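Local atomic coordinates of initiator protein NS1 (Human bocavirus, PDB entry 4KW3), a protein that is thought to bind viral replication origins, nick one DNA strand and unwind the duplex to start rolling-circle replication, this chain being its N-terminal origin-recognition and nickase domain. Residues 20-25 with 76-81; 32-37 with 163-168; 90-95 with 134-139; 140-145 with 170-175. All coordinates share one frame; numbering follows the deposited sequence.

Contact 1 (20-25 with 76-81); sequences FKFPYP and AVLCKA
F22 O receives the backbone N-H of Y24 at 2.7 Å (Y24 N to F22 O), closing an inverse gamma turn centred on P23, while the ring of the same F22 meets L78 on helix 74-94. P23 CD lies 3.7 Å above one face of the F22 ring, offset toward its rim. L78 arrives at the edge of that ring, near its plane, where L78 CD1 lies 4.2 Å from F22 CD2. The same methyl serves a second ring: F20 CE2 is also 4.2 Å from L78 CD1, in an oblique approach to the F20 ring. One leucine branch thus reaches two phenylalanines that are alternate residues of the chain. L78 does so with CG swung away from its backbone N (chi1 177°), which sends the branch out from the helix toward the aromatic pair. All three residues are buried and the contact is purely apolar. F20 also packs on Y138, I141 and I145 of helix 134-149, while A76 and C79 of helix 74-94 touch strand 241-247. Backbone bonds tie F20 to C116 and F22 to L114, so the end of strand 15-21 runs beside the strand carrying the predicted metal-binding histidines, an arrangement of central sheet and flanking helices characteristic of HUH endonucleases of the rolling-circle Rep type.

Contact 2 (32-37 with 163-168); sequences WLLHAL and ADIFHT
L33, L34 and L37 of helix 31-38 all converge on I165, the residue through which the segment 163-168 makes its side-chain contacts with them. Just before it, D164 O takes two donors from one turn further on: T168 N at 3.0 Å from D164 O, and the side-chain T168 OG1 at 2.8 Å from D164 O. They reach this oxygen from opposite faces of the carbonyl plane, the hydroxyl standing well above it. I165 follows, pointed at the leucines, with its two branches dividing the work. With CG1 beside the backbone N (chi1 -67°), the long branch carries I165 CD1 to within 3.7 Å of L33 CD1. L34 touches that same methyl more loosely, L34 CD2 lying 4.3 Å from I165 CD1. The short branch turns to the next leucine, and I165 CG2 sits 3.7 Å from L37 CD1. F166 comes next and directs its ring to F158, I146 and C149. The axes of segments 32-37 and 163-168 pass 10.9 Å apart at 72°, a steep crossing with a small patch of contact. I165 also packs on Y24 beyond strand 15-21, L37 reaches C149 on helix 134-149, and H35 and A36 turn to helix 43-49.

Contact 3 (90-95 with 134-139); sequences MSHKQR and CAQFYG
H92 and Q136 bring the two helices nearest, yet their CA atoms remain 10.2 Å apart, so the gap is spanned by long side chains. The segment 90-95 is the end of helix 74-94, where R95 takes a positive phi in a Schellman motif. Its backbone N reaches back to the last turn, with R95 N 3.1 Å from H92 O. The segment 134-139 is the first part of helix 134-149. From there Q136 extends almost straight, its CG opposite the backbone N (chi1 178°), and is met head-on by K93, whose chain bends at chi2. K93 NZ donates to Q136 OE1 at 3.1 Å, lying in the carbonyl plane and on a lone pair, at a C=O...N angle of 138°. K93 NZ also bonds S133 OG, its stronger polar partner, linking Q136 in the first turn to S133 just before the helix. The amide's other end lies beside H92 in van der Waals contact, Q136 NE2 4.1 Å from H92 CD2, with the ring and amide planes 45° apart. Q136 and F137 also touch L89. A lysine-glutamine hydrogen bond thus joins the end of helix 74-94 to the start of helix 134-149 in this HUH-type nuclease domain.

Contact 4 (140-145 with 170-175); sequences LILAEI and KKAERE
L142 places CG beside its own backbone N (chi1 -69°), while E173 turns CG opposite its N (chi1 179°) and runs on extended, which brings each to the facing helix. The leucine branch therefore lies against the backbone of the facing helix. L142 CD1 is 3.6 Å from A172 C, and equally L142 CD1 is 3.6 Å from E173 N, so this methyl sits over the peptide link between the two. A172 adds its own methyl, with A172 CB 3.7 Å from L142 CD1. The CA atoms of L142 and E173 are only 6.0 Å apart, and there L142 CB and E173 CB lie 4.2 Å from each other. The small side chains of A172 and A143 are consistent with this closeness. Helix 134-149 and helix 160-177 follow one another in the chain and form a helical hairpin; their segments 140-145 and 170-175 run nearly antiparallel, 154° between directions, with axes 9.2 Å apart at closest approach. Beside partly exposed A143, the extended E173 carries its carboxylate alongside, E173 OE2 being 3.6 Å from A143 CB. I146, one turn farther along helix 134-149 from L142, also packs on E173. K171 and E175, which take no part in the contact between the helices, are joined within their own by a salt bridge, K171 NZ to E175 OE2 at 3.0 Å, the lysine meeting this oxygen on its syn side but tilted out of the carboxylate plane. On the inner face of helix 134-149, I141 packs on A85, and I145 reaches F22 and L78.

In the fold
Contact 1 is the innermost of the four, its centre about 7 Å from that of the chain. It is also nearest the predicted metal site: the side chains of F20 and H115 are about 6 Å apart. Contact 4 touches it through I145, whose CD1 is 3.7 Å from L78 CD1, so helix 134-149 carries the apolar core outward. Contact 2 meets contact 1 at Y24, with Y24 CE1 3.4 Å from I165 CG1, and it shares helix 160-177 with contact 4. Contact 3 shares helix 134-149 with contact 4 and lies at the surface, away from the predicted site, its centre about 25 Å from that of contact 2.

Contact 1 (20-25 with 76-81)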
loop_
_atom_site.group_PDB
_atom_site.type_symbol
_atom_site.label_atom_id
_atom_site.label_comp_id
_atom_site.label_asym_id
_atom_site.label_seq_id
_atom_site.Cartn_x
_atom_site.Cartn_y
_atom_site.Cartn_z
ATOM N N PHE A 20 -0.974 -7.929 0.354
ATOM C CA PHE A 20 -0.988 -7.978 1.804
ATOM C C PHE A 20 -2.335 -7.466 2.298
ATOM O O PHE A 20 -2.773 -6.413 1.871
ATOM C CB PHE A 20 0.136 -7.102 2.374
ATOM C CG PHE A 20 -0.040 -6.777 3.832
ATOM C CD1 PHE A 20 0.376 -7.670 4.809
ATOM C CD2 PHE A 20 -0.636 -5.583 4.228
ATOM C CE1 PHE A 20 0.201 -7.383 6.149
ATOM C CE2 PHE A 20 -0.810 -5.290 5.572
ATOM C CZ PHE A 20 -0.384 -6.189 6.534
ATOM N N LYS A 21 -3.000 -8.226 3.165
ATOM C CA LYS A 21 -4.250 -7.806 3.809
ATOM C C LYS A 21 -3.972 -7.449 5.268
ATOM O O LYS A 21 -3.448 -8.274 6.009
ATOM C CB LYS A 21 -5.268 -8.942 3.799
ATOM C CG LYS A 21 -6.377 -8.830 2.787
ATOM C CD LYS A 21 -7.541 -9.768 3.155
ATOM C CE LYS A 21 -7.226 -11.250 2.877
ATOM N NZ LYS A 21 -7.816 -11.770 1.600
ATOM N N PHE A 22 -4.308 -6.236 5.695
ATOM C CA PHE A 22 -4.174 -5.898 7.112
ATOM C C PHE A 22 -5.067 -6.822 7.984
ATOM O O PHE A 22 -6.290 -6.844 7.849
ATOM C CB PHE A 22 -4.514 -4.423 7.342
ATOM C CG PHE A 22 -4.067 -3.913 8.671
ATOM C CD1 PHE A 22 -4.861 -4.069 9.788
ATOM C CD2 PHE A 22 -2.839 -3.294 8.809
ATOM C CE1 PHE A 22 -4.434 -3.613 11.018
ATOM C CE2 PHE A 22 -2.412 -2.833 10.036
ATOM C CZ PHE A 22 -3.213 -2.996 11.141
ATOM N N PRO A 23 -4.460 -7.596 8.887
ATOM C CA PRO A 23 -5.267 -8.644 9.528
ATOM C C PRO A 23 -6.181 -8.167 10.673
ATOM O O PRO A 23 -6.087 -8.678 11.793
ATOM C CB PRO A 23 -4.212 -9.625 10.047
ATOM C CG PRO A 23 -2.912 -8.814 10.165
ATOM C CD PRO A 23 -3.114 -7.480 9.474
ATOM N N TYR A 24 -7.044 -7.196 10.383
ATOM C CA TYR A 24 -8.040 -6.693 11.343
ATOM C C TYR A 24 -9.377 -6.446 10.657
ATOM O O TYR A 24 -9.587 -5.413 10.018
ATOM C CB TYR A 24 -7.541 -5.404 12.010
ATOM C CG TYR A 24 -8.431 -4.872 13.113
ATOM C CD1 TYR A 24 -8.575 -5.548 14.322
ATOM C CD2 TYR A 24 -9.082 -3.661 12.969
ATOM C CE1 TYR A 24 -9.388 -5.048 15.334
ATOM C CE2 TYR A 24 -9.886 -3.150 13.981
ATOM C CZ TYR A 24 -10.034 -3.842 15.156
ATOM O OH TYR A 24 -10.841 -3.315 16.145
ATOM N N PRO A 25 -10.294 -7.402 10.793
ATOM C CA PRO A 25 -11.574 -7.369 10.075
ATOM C C PRO A 25 -12.431 -6.132 10.381
ATOM O O PRO A 25 -13.136 -5.656 9.495
ATOM C CB PRO A 25 -12.263 -8.648 10.541
ATOM C CG PRO A 25 -11.126 -9.562 10.958
ATOM C CD PRO A 25 -10.113 -8.643 11.566
ATOM N N ALA A 76 -0.830 6.008 4.024
ATOM C CA ALA A 76 0.503 6.315 3.542
ATOM C C ALA A 76 1.569 5.643 4.414
ATOM O O ALA A 76 2.557 5.110 3.896
ATOM C CB ALA A 76 0.722 7.823 3.454
ATOM N N VAL A 77 1.340 5.620 5.724
ATOM C CA VAL A 77 2.276 4.995 6.650
ATOM C C VAL A 77 2.349 3.479 6.428
ATOM O O VAL A 77 3.443 2.905 6.363
ATOM C CB VAL A 77 1.878 5.288 8.111
ATOM C CG1 VAL A 77 2.825 4.581 9.115
ATOM C CG2 VAL A 77 1.879 6.779 8.348
ATOM N N LEU A 78 1.185 2.850 6.299
ATOM C CA LEU A 78 1.090 1.417 6.031
ATOM C C LEU A 78 1.919 1.092 4.796
ATOM O O LEU A 78 2.692 0.125 4.751
ATOM C CB LEU A 78 -0.365 1.011 5.782
ATOM C CG LEU A 78 -0.504 -0.473 5.427
ATOM C CD1 LEU A 78 0.097 -1.336 6.526
ATOM C CD2 LEU A 78 -1.945 -0.874 5.144
ATOM N N CYS A 79 1.749 1.939 3.799
ATOM C CA CYS A 79 2.435 1.795 2.542
ATOM C C CYS A 79 3.966 1.923 2.697
ATOM O O CYS A 79 4.703 1.155 2.096
ATOM C CB CYS A 79 1.860 2.821 1.558
ATOM S SG CYS A 79 2.422 2.644 -0.113
ATOM N N LYS A 80 4.447 2.881 3.491
ATOM C CA LYS A 80 5.887 2.979 3.770
ATOM C C LYS A 80 6.399 1.756 4.542
ATOM O O LYS A 80 7.512 1.289 4.305
ATOM C CB LYS A 80 6.219 4.244 4.558
ATOM C CG LYS A 80 5.860 5.545 3.847
ATOM C CD LYS A 80 5.992 6.747 4.781
ATOM C CE LYS A 80 5.363 7.989 4.195
ATOM N NZ LYS A 80 5.540 9.157 5.119
ATOM N N ALA A 81 5.588 1.265 5.478
ATOM C CA ALA A 81 5.935 0.102 6.280
ATOM C C ALA A 81 6.184 -1.108 5.374
ATOM O O ALA A 81 7.225 -1.774 5.470
ATOM C CB ALA A 81 4.830 -0.195 7.288
#

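Contact 2 (32-37 with 163-168)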
loop_
_atom_site.group_PDB
_atom_site.type_symbol
_atom_site.label_atom_id
_atom_site.label_comp_id
_atom_site.label_asym_id
_atom_site.label_seq_id
_atom_site.Cartn_x
_atom_site.Cartn_y
_atom_site.Cartn_z
ATOM N N TRP A 32 -10.496 4.879 13.341
ATOM C CA TRP A 32 -9.788 5.858 14.185
ATOM C C TRP A 32 -8.695 5.200 15.046
ATOM O O TRP A 32 -7.679 5.825 15.338
ATOM C CB TRP A 32 -10.763 6.648 15.060
ATOM C CG TRP A 32 -11.491 5.781 16.013
ATOM C CD1 TRP A 32 -11.074 5.390 17.261
ATOM C CD2 TRP A 32 -12.762 5.160 15.797
ATOM N NE1 TRP A 32 -12.011 4.563 17.829
ATOM C CE2 TRP A 32 -13.058 4.405 16.954
ATOM C CE3 TRP A 32 -13.679 5.170 14.738
ATOM C CZ2 TRP A 32 -14.238 3.663 17.085
ATOM C CZ3 TRP A 32 -14.846 4.436 14.868
ATOM C CH2 TRP A 32 -15.116 3.692 16.037
ATOM N N LEU A 33 -8.900 3.943 15.442
ATOM C CA LEU A 33 -7.838 3.168 16.089
ATOM C C LEU A 33 -6.578 3.095 15.210
ATOM O O LEU A 33 -5.450 3.250 15.713
ATOM C CB LEU A 33 -8.326 1.753 16.415
ATOM C CG LEU A 33 -9.563 1.603 17.307
ATOM C CD1 LEU A 33 -9.956 0.134 17.415
ATOM C CD2 LEU A 33 -9.323 2.208 18.682
ATOM N N LEU A 34 -6.763 2.883 13.898
ATOM C CA LEU A 34 -5.605 2.820 13.014
ATOM C C LEU A 34 -4.975 4.194 12.853
ATOM O O LEU A 34 -3.747 4.293 12.732
ATOM C CB LEU A 34 -5.915 2.198 11.636
ATOM C CG LEU A 34 -6.314 0.724 11.649
ATOM C CD1 LEU A 34 -6.443 0.179 10.245
ATOM C CD2 LEU A 34 -5.354 -0.123 12.487
ATOM N N HIS A 35 -5.802 5.245 12.882
ATOM C CA HIS A 35 -5.284 6.615 12.795
ATOM C C HIS A 35 -4.247 6.815 13.889
ATOM O O HIS A 35 -3.185 7.387 13.639
ATOM C CB HIS A 35 -6.385 7.689 12.953
ATOM C CG HIS A 35 -7.464 7.630 11.917
ATOM N ND1 HIS A 35 -8.690 8.229 12.091
ATOM C CD2 HIS A 35 -7.505 7.038 10.702
ATOM C CE1 HIS A 35 -9.444 8.003 11.032
ATOM N NE2 HIS A 35 -8.749 7.279 10.174
ATOM N N ALA A 36 -4.557 6.324 15.092
ATOM C CA ALA A 36 -3.699 6.530 16.245
ATOM C C ALA A 36 -2.471 5.608 16.229
ATOM O O ALA A 36 -1.337 6.063 16.451
ATOM C CB ALA A 36 -4.505 6.337 17.533
ATOM N N LEU A 37 -2.705 4.323 15.956
ATOM C CA LEU A 37 -1.631 3.326 15.940
ATOM C C LEU A 37 -0.603 3.565 14.819
ATOM O O LEU A 37 0.595 3.365 15.016
ATOM C CB LEU A 37 -2.208 1.910 15.874
ATOM C CG LEU A 37 -2.856 1.328 17.138
ATOM C CD1 LEU A 37 -3.628 0.039 16.820
ATOM C CD2 LEU A 37 -1.833 1.077 18.238
ATOM N N ALA A 163 -4.940 -1.847 21.977
ATOM C CA ALA A 163 -4.109 -2.945 22.459
ATOM C C ALA A 163 -4.565 -4.286 21.861
ATOM O O ALA A 163 -3.760 -5.187 21.625
ATOM C CB ALA A 163 -4.133 -2.989 23.968
ATOM N N ASP A 164 -5.863 -4.412 21.623
ATOM C CA ASP A 164 -6.409 -5.597 20.981
ATOM C C ASP A 164 -5.823 -5.812 19.575
ATOM O O ASP A 164 -5.386 -6.913 19.224
ATOM C CB ASP A 164 -7.928 -5.487 20.913
ATOM C CG ASP A 164 -8.552 -6.607 20.118
ATOM O OD1 ASP A 164 -8.558 -7.754 20.613
ATOM O OD2 ASP A 164 -9.045 -6.333 18.998
ATOM N N ILE A 165 -5.789 -4.740 18.788
ATOM C CA ILE A 165 -5.199 -4.772 17.458
ATOM C C ILE A 165 -3.720 -5.146 17.527
ATOM O O ILE A 165 -3.242 -5.986 16.762
ATOM C CB ILE A 165 -5.358 -3.399 16.764
ATOM C CG1 ILE A 165 -6.839 -3.121 16.487
ATOM C CG2 ILE A 165 -4.518 -3.321 15.481
ATOM C CD1 ILE A 165 -7.117 -1.722 16.019
ATOM N N PHE A 166 -3.008 -4.509 18.453
ATOM C CA PHE A 166 -1.577 -4.720 18.649
ATOM C C PHE A 166 -1.250 -6.182 18.948
ATOM O O PHE A 166 -0.262 -6.726 18.449
ATOM C CB PHE A 166 -1.080 -3.812 19.775
ATOM C CG PHE A 166 0.386 -3.950 20.090
ATOM C CD1 PHE A 166 1.347 -3.402 19.253
ATOM C CD2 PHE A 166 0.801 -4.595 21.256
ATOM C CE1 PHE A 166 2.693 -3.511 19.568
ATOM C CE2 PHE A 166 2.141 -4.712 21.563
ATOM C CZ PHE A 166 3.087 -4.169 20.728
ATOM N N HIS A 167 -2.089 -6.826 19.751
ATOM C CA HIS A 167 -1.832 -8.216 20.101
ATOM C C HIS A 167 -2.268 -9.148 18.977
ATOM O O HIS A 167 -1.668 -10.209 18.773
ATOM C CB HIS A 167 -2.471 -8.576 21.441
ATOM C CG HIS A 167 -1.845 -7.867 22.603
ATOM N ND1 HIS A 167 -0.511 -8.008 22.928
ATOM C CD2 HIS A 167 -2.358 -6.994 23.502
ATOM C CE1 HIS A 167 -0.232 -7.259 23.980
ATOM N NE2 HIS A 167 -1.337 -6.632 24.348
ATOM N N THR A 168 -3.279 -8.720 18.220
ATOM C CA THR A 168 -3.673 -9.411 16.994
ATOM C C THR A 168 -2.506 -9.470 15.982
ATOM O O THR A 168 -2.223 -10.510 15.391
ATOM C CB THR A 168 -4.877 -8.723 16.347
ATOM O OG1 THR A 168 -5.997 -8.763 17.238
ATOM C CG2 THR A 168 -5.238 -9.396 15.037
#

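Contact 3 (90-95 with 134-139)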
loop_
_atom_site.group_PDB
_atom_site.type_symbol
_atom_site.label_atom_id
_atom_site.label_comp_id
_atom_site.label_asym_id
_atom_site.label_seq_id
_atom_site.Cartn_x
_atom_site.Cartn_y
_atom_site.Cartn_z
ATOM N N MET A 90 14.210 -8.266 0.248
ATOM C CA MET A 90 15.200 -8.394 -0.824
ATOM C C MET A 90 16.611 -8.422 -0.251
ATOM O O MET A 90 17.502 -9.097 -0.761
ATOM C CB MET A 90 15.062 -7.274 -1.846
ATOM C CG MET A 90 13.794 -7.396 -2.635
ATOM S SD MET A 90 13.611 -9.054 -3.324
ATOM C CE MET A 90 14.672 -8.964 -4.765
ATOM N N SER A 91 16.796 -7.665 0.818
ATOM C CA SER A 91 18.042 -7.657 1.549
ATOM C C SER A 91 18.436 -9.071 2.012
ATOM O O SER A 91 19.586 -9.494 1.834
ATOM C CB SER A 91 17.902 -6.720 2.745
ATOM O OG SER A 91 19.147 -6.453 3.333
ATOM N N HIS A 92 17.478 -9.799 2.583
ATOM C CA HIS A 92 17.702 -11.186 2.970
ATOM C C HIS A 92 17.973 -12.067 1.743
ATOM O O HIS A 92 18.935 -12.828 1.732
ATOM C CB HIS A 92 16.524 -11.756 3.775
ATOM C CG HIS A 92 16.379 -11.188 5.154
ATOM N ND1 HIS A 92 16.938 -9.987 5.534
ATOM C CD2 HIS A 92 15.735 -11.663 6.247
ATOM C CE1 HIS A 92 16.645 -9.747 6.800
ATOM N NE2 HIS A 92 15.915 -10.747 7.255
ATOM N N LYS A 93 17.128 -11.968 0.715
ATOM C CA LYS A 93 17.272 -12.814 -0.471
ATOM C C LYS A 93 18.617 -12.640 -1.155
ATOM O O LYS A 93 19.143 -13.590 -1.729
ATOM C CB LYS A 93 16.158 -12.569 -1.490
ATOM C CG LYS A 93 14.761 -12.861 -0.987
ATOM C CD LYS A 93 14.618 -14.308 -0.585
ATOM C CE LYS A 93 13.160 -14.640 -0.312
ATOM N NZ LYS A 93 13.027 -15.993 0.309
ATOM N N GLN A 94 19.174 -11.433 -1.092
ATOM C CA GLN A 94 20.454 -11.151 -1.733
ATOM C C GLN A 94 21.662 -11.157 -0.783
ATOM O O GLN A 94 22.793 -10.937 -1.230
ATOM C CB GLN A 94 20.401 -9.805 -2.441
ATOM C CG GLN A 94 19.513 -9.764 -3.634
ATOM C CD GLN A 94 19.539 -8.415 -4.314
ATOM O OE1 GLN A 94 20.333 -7.546 -3.963
ATOM N NE2 GLN A 94 18.668 -8.230 -5.290
ATOM N N ARG A 95 21.423 -11.391 0.508
ATOM C CA ARG A 95 22.478 -11.284 1.520
ATOM C C ARG A 95 23.329 -10.042 1.276
ATOM O O ARG A 95 24.531 -10.133 1.078
ATOM C CB ARG A 95 23.350 -12.528 1.534
ATOM C CG ARG A 95 22.573 -13.815 1.413
ATOM C CD ARG A 95 23.516 -15.008 1.412
ATOM N NE ARG A 95 22.780 -16.259 1.299
ATOM C CZ ARG A 95 22.243 -16.707 0.165
ATOM N NH1 ARG A 95 22.356 -16.004 -0.959
ATOM N NH2 ARG A 95 21.585 -17.860 0.158
ATOM N N CYS A 134 5.952 -16.063 0.903
ATOM C CA CYS A 134 4.808 -15.361 1.463
ATOM C C CYS A 134 4.822 -15.183 2.990
ATOM O O CYS A 134 4.631 -14.078 3.478
ATOM C CB CYS A 134 3.485 -15.997 1.026
ATOM S SG CYS A 134 2.935 -15.484 -0.600
ATOM N N ALA A 135 5.026 -16.257 3.745
ATOM C CA ALA A 135 4.980 -16.151 5.206
ATOM C C ALA A 135 6.093 -15.252 5.760
ATOM O O ALA A 135 5.864 -14.416 6.644
ATOM C CB ALA A 135 5.023 -17.528 5.850
ATOM N N GLN A 136 7.291 -15.431 5.224
ATOM C CA GLN A 136 8.437 -14.633 5.603
ATOM C C GLN A 136 8.150 -13.155 5.330
ATOM O O GLN A 136 8.381 -12.300 6.188
ATOM C CB GLN A 136 9.657 -15.110 4.816
ATOM C CG GLN A 136 10.938 -14.353 5.049
ATOM C CD GLN A 136 12.001 -14.663 4.002
ATOM O OE1 GLN A 136 11.723 -15.293 2.977
ATOM N NE2 GLN A 136 13.236 -14.256 4.278
ATOM N N PHE A 137 7.631 -12.875 4.137
ATOM C CA PHE A 137 7.314 -11.522 3.709
ATOM C C PHE A 137 6.260 -10.942 4.648
ATOM O O PHE A 137 6.389 -9.809 5.116
ATOM C CB PHE A 137 6.814 -11.530 2.262
ATOM C CG PHE A 137 6.912 -10.192 1.563
ATOM C CD1 PHE A 137 7.294 -9.044 2.255
ATOM C CD2 PHE A 137 6.617 -10.085 0.207
ATOM C CE1 PHE A 137 7.388 -7.810 1.608
ATOM C CE2 PHE A 137 6.690 -8.861 -0.438
ATOM C CZ PHE A 137 7.086 -7.719 0.260
ATOM N N TYR A 138 5.228 -11.736 4.916
ATOM C CA TYR A 138 4.161 -11.388 5.851
ATOM C C TYR A 138 4.724 -10.991 7.220
ATOM O O TYR A 138 4.296 -9.994 7.809
ATOM C CB TYR A 138 3.210 -12.572 6.020
ATOM C CG TYR A 138 1.924 -12.268 6.769
ATOM C CD1 TYR A 138 1.156 -11.147 6.463
ATOM C CD2 TYR A 138 1.460 -13.128 7.764
ATOM C CE1 TYR A 138 -0.034 -10.879 7.143
ATOM C CE2 TYR A 138 0.289 -12.872 8.444
ATOM C CZ TYR A 138 -0.453 -11.745 8.138
ATOM O OH TYR A 138 -1.618 -11.508 8.823
ATOM N N GLY A 139 5.685 -11.765 7.715
ATOM C CA GLY A 139 6.251 -11.522 9.026
ATOM C C GLY A 139 7.079 -10.252 9.085
ATOM O O GLY A 139 7.006 -9.492 10.040
#

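Contact 4 (140-145 with 170-175)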
loop_
_atom_site.group_PDB
_atom_site.type_symbol
_atom_site.label_atom_id
_atom_site.label_comp_id
_atom_site.label_asym_id
_atom_site.label_seq_id
_atom_site.Cartn_x
_atom_site.Cartn_y
_atom_site.Cartn_z
ATOM N N LEU A 140 7.870 -10.023 8.051
ATOM C CA LEU A 140 8.629 -8.803 7.935
ATOM C C LEU A 140 7.696 -7.579 7.885
ATOM O O LEU A 140 7.997 -6.538 8.471
ATOM C CB LEU A 140 9.497 -8.858 6.687
ATOM C CG LEU A 140 10.586 -9.930 6.662
ATOM C CD1 LEU A 140 11.309 -9.894 5.315
ATOM C CD2 LEU A 140 11.555 -9.713 7.785
ATOM N N ILE A 141 6.575 -7.704 7.174
ATOM C CA ILE A 141 5.625 -6.597 7.065
ATOM C C ILE A 141 5.046 -6.307 8.423
ATOM O O ILE A 141 4.971 -5.149 8.830
ATOM C CB ILE A 141 4.484 -6.877 6.079
ATOM C CG1 ILE A 141 4.981 -6.725 4.640
ATOM C CG2 ILE A 141 3.313 -5.928 6.318
ATOM C CD1 ILE A 141 4.006 -7.248 3.585
ATOM N N LEU A 142 4.634 -7.366 9.118
ATOM C CA LEU A 142 4.053 -7.235 10.450
ATOM C C LEU A 142 5.040 -6.618 11.443
ATOM O O LEU A 142 4.651 -5.799 12.277
ATOM C CB LEU A 142 3.531 -8.581 10.958
ATOM C CG LEU A 142 2.301 -9.131 10.219
ATOM C CD1 LEU A 142 2.018 -10.602 10.587
ATOM C CD2 LEU A 142 1.051 -8.252 10.406
ATOM N N ALA A 143 6.312 -7.004 11.346
ATOM C CA ALA A 143 7.342 -6.455 12.230
ATOM C C ALA A 143 7.406 -4.925 12.112
ATOM O O ALA A 143 7.499 -4.232 13.128
ATOM C CB ALA A 143 8.692 -7.086 11.969
ATOM N N GLU A 144 7.351 -4.412 10.879
ATOM C CA GLU A 144 7.362 -2.968 10.631
ATOM C C GLU A 144 6.133 -2.224 11.178
ATOM O O GLU A 144 6.267 -1.163 11.793
ATOM C CB GLU A 144 7.478 -2.675 9.137
ATOM C CG GLU A 144 8.823 -2.961 8.569
ATOM C CD GLU A 144 9.865 -1.928 8.959
ATOM O OE1 GLU A 144 9.493 -0.872 9.525
ATOM O OE2 GLU A 144 11.063 -2.184 8.698
ATOM N N ILE A 145 4.954 -2.789 10.940
ATOM C CA ILE A 145 3.704 -2.250 11.448
ATOM C C ILE A 145 3.701 -2.211 12.981
ATOM O O ILE A 145 3.435 -1.178 13.587
ATOM C CB ILE A 145 2.515 -3.108 10.974
ATOM C CG1 ILE A 145 2.359 -3.019 9.455
ATOM C CG2 ILE A 145 1.243 -2.686 11.682
ATOM C CD1 ILE A 145 1.308 -3.946 8.880
ATOM N N LYS A 170 0.748 -9.168 16.765
ATOM C CA LYS A 170 1.842 -9.951 17.327
ATOM C C LYS A 170 1.581 -11.451 17.193
ATOM O O LYS A 170 2.503 -12.232 16.987
ATOM C CB LYS A 170 2.113 -9.574 18.796
ATOM C CG LYS A 170 2.756 -8.186 18.995
ATOM C CD LYS A 170 3.252 -7.973 20.420
ATOM C CE LYS A 170 4.627 -8.598 20.674
ATOM N NZ LYS A 170 5.706 -7.846 19.940
ATOM N N LYS A 171 0.321 -11.843 17.308
ATOM C CA LYS A 171 -0.053 -13.239 17.168
ATOM C C LYS A 171 0.139 -13.666 15.716
ATOM O O LYS A 171 0.708 -14.730 15.430
ATOM C CB LYS A 171 -1.501 -13.439 17.618
ATOM C CG LYS A 171 -2.038 -14.827 17.409
ATOM C CD LYS A 171 -3.421 -14.961 18.033
ATOM C CE LYS A 171 -4.113 -16.248 17.599
ATOM N NZ LYS A 171 -4.694 -16.132 16.229
ATOM N N ALA A 172 -0.330 -12.818 14.805
ATOM C CA ALA A 172 -0.155 -13.040 13.376
ATOM C C ALA A 172 1.320 -13.175 13.031
ATOM O O ALA A 172 1.706 -14.004 12.196
ATOM C CB ALA A 172 -0.774 -11.892 12.579
ATOM N N GLU A 173 2.137 -12.356 13.686
ATOM C CA GLU A 173 3.569 -12.351 13.456
ATOM C C GLU A 173 4.198 -13.665 13.907
ATOM O O GLU A 173 5.124 -14.166 13.272
ATOM C CB GLU A 173 4.233 -11.173 14.169
ATOM C CG GLU A 173 5.732 -11.138 13.968
ATOM C CD GLU A 173 6.428 -10.095 14.806
ATOM O OE1 GLU A 173 6.034 -9.888 15.987
ATOM O OE2 GLU A 173 7.384 -9.493 14.272
ATOM N N ARG A 174 3.706 -14.206 15.018
ATOM C CA ARG A 174 4.216 -15.468 15.535
ATOM C C ARG A 174 3.881 -16.594 14.572
ATOM O O ARG A 174 4.725 -17.453 14.274
ATOM C CB ARG A 174 3.654 -15.766 16.930
ATOM C CG ARG A 174 4.447 -15.132 18.056
ATOM C CD ARG A 174 3.982 -15.617 19.421
ATOM N NE ARG A 174 2.571 -15.319 19.655
ATOM C CZ ARG A 174 2.129 -14.183 20.190
ATOM N NH1 ARG A 174 2.993 -13.231 20.533
ATOM N NH2 ARG A 174 0.824 -13.993 20.370
ATOM N N GLU A 175 2.641 -16.575 14.094
ATOM C CA GLU A 175 2.169 -17.561 13.136
ATOM C C GLU A 175 2.924 -17.483 11.822
ATOM O O GLU A 175 3.175 -18.507 11.190
ATOM C CB GLU A 175 0.678 -17.385 12.895
ATOM C CG GLU A 175 -0.150 -17.598 14.139
ATOM C CD GLU A 175 -1.602 -17.199 13.948
ATOM O OE1 GLU A 175 -1.939 -16.633 12.873
ATOM O OE2 GLU A 175 -2.404 -17.466 14.876
#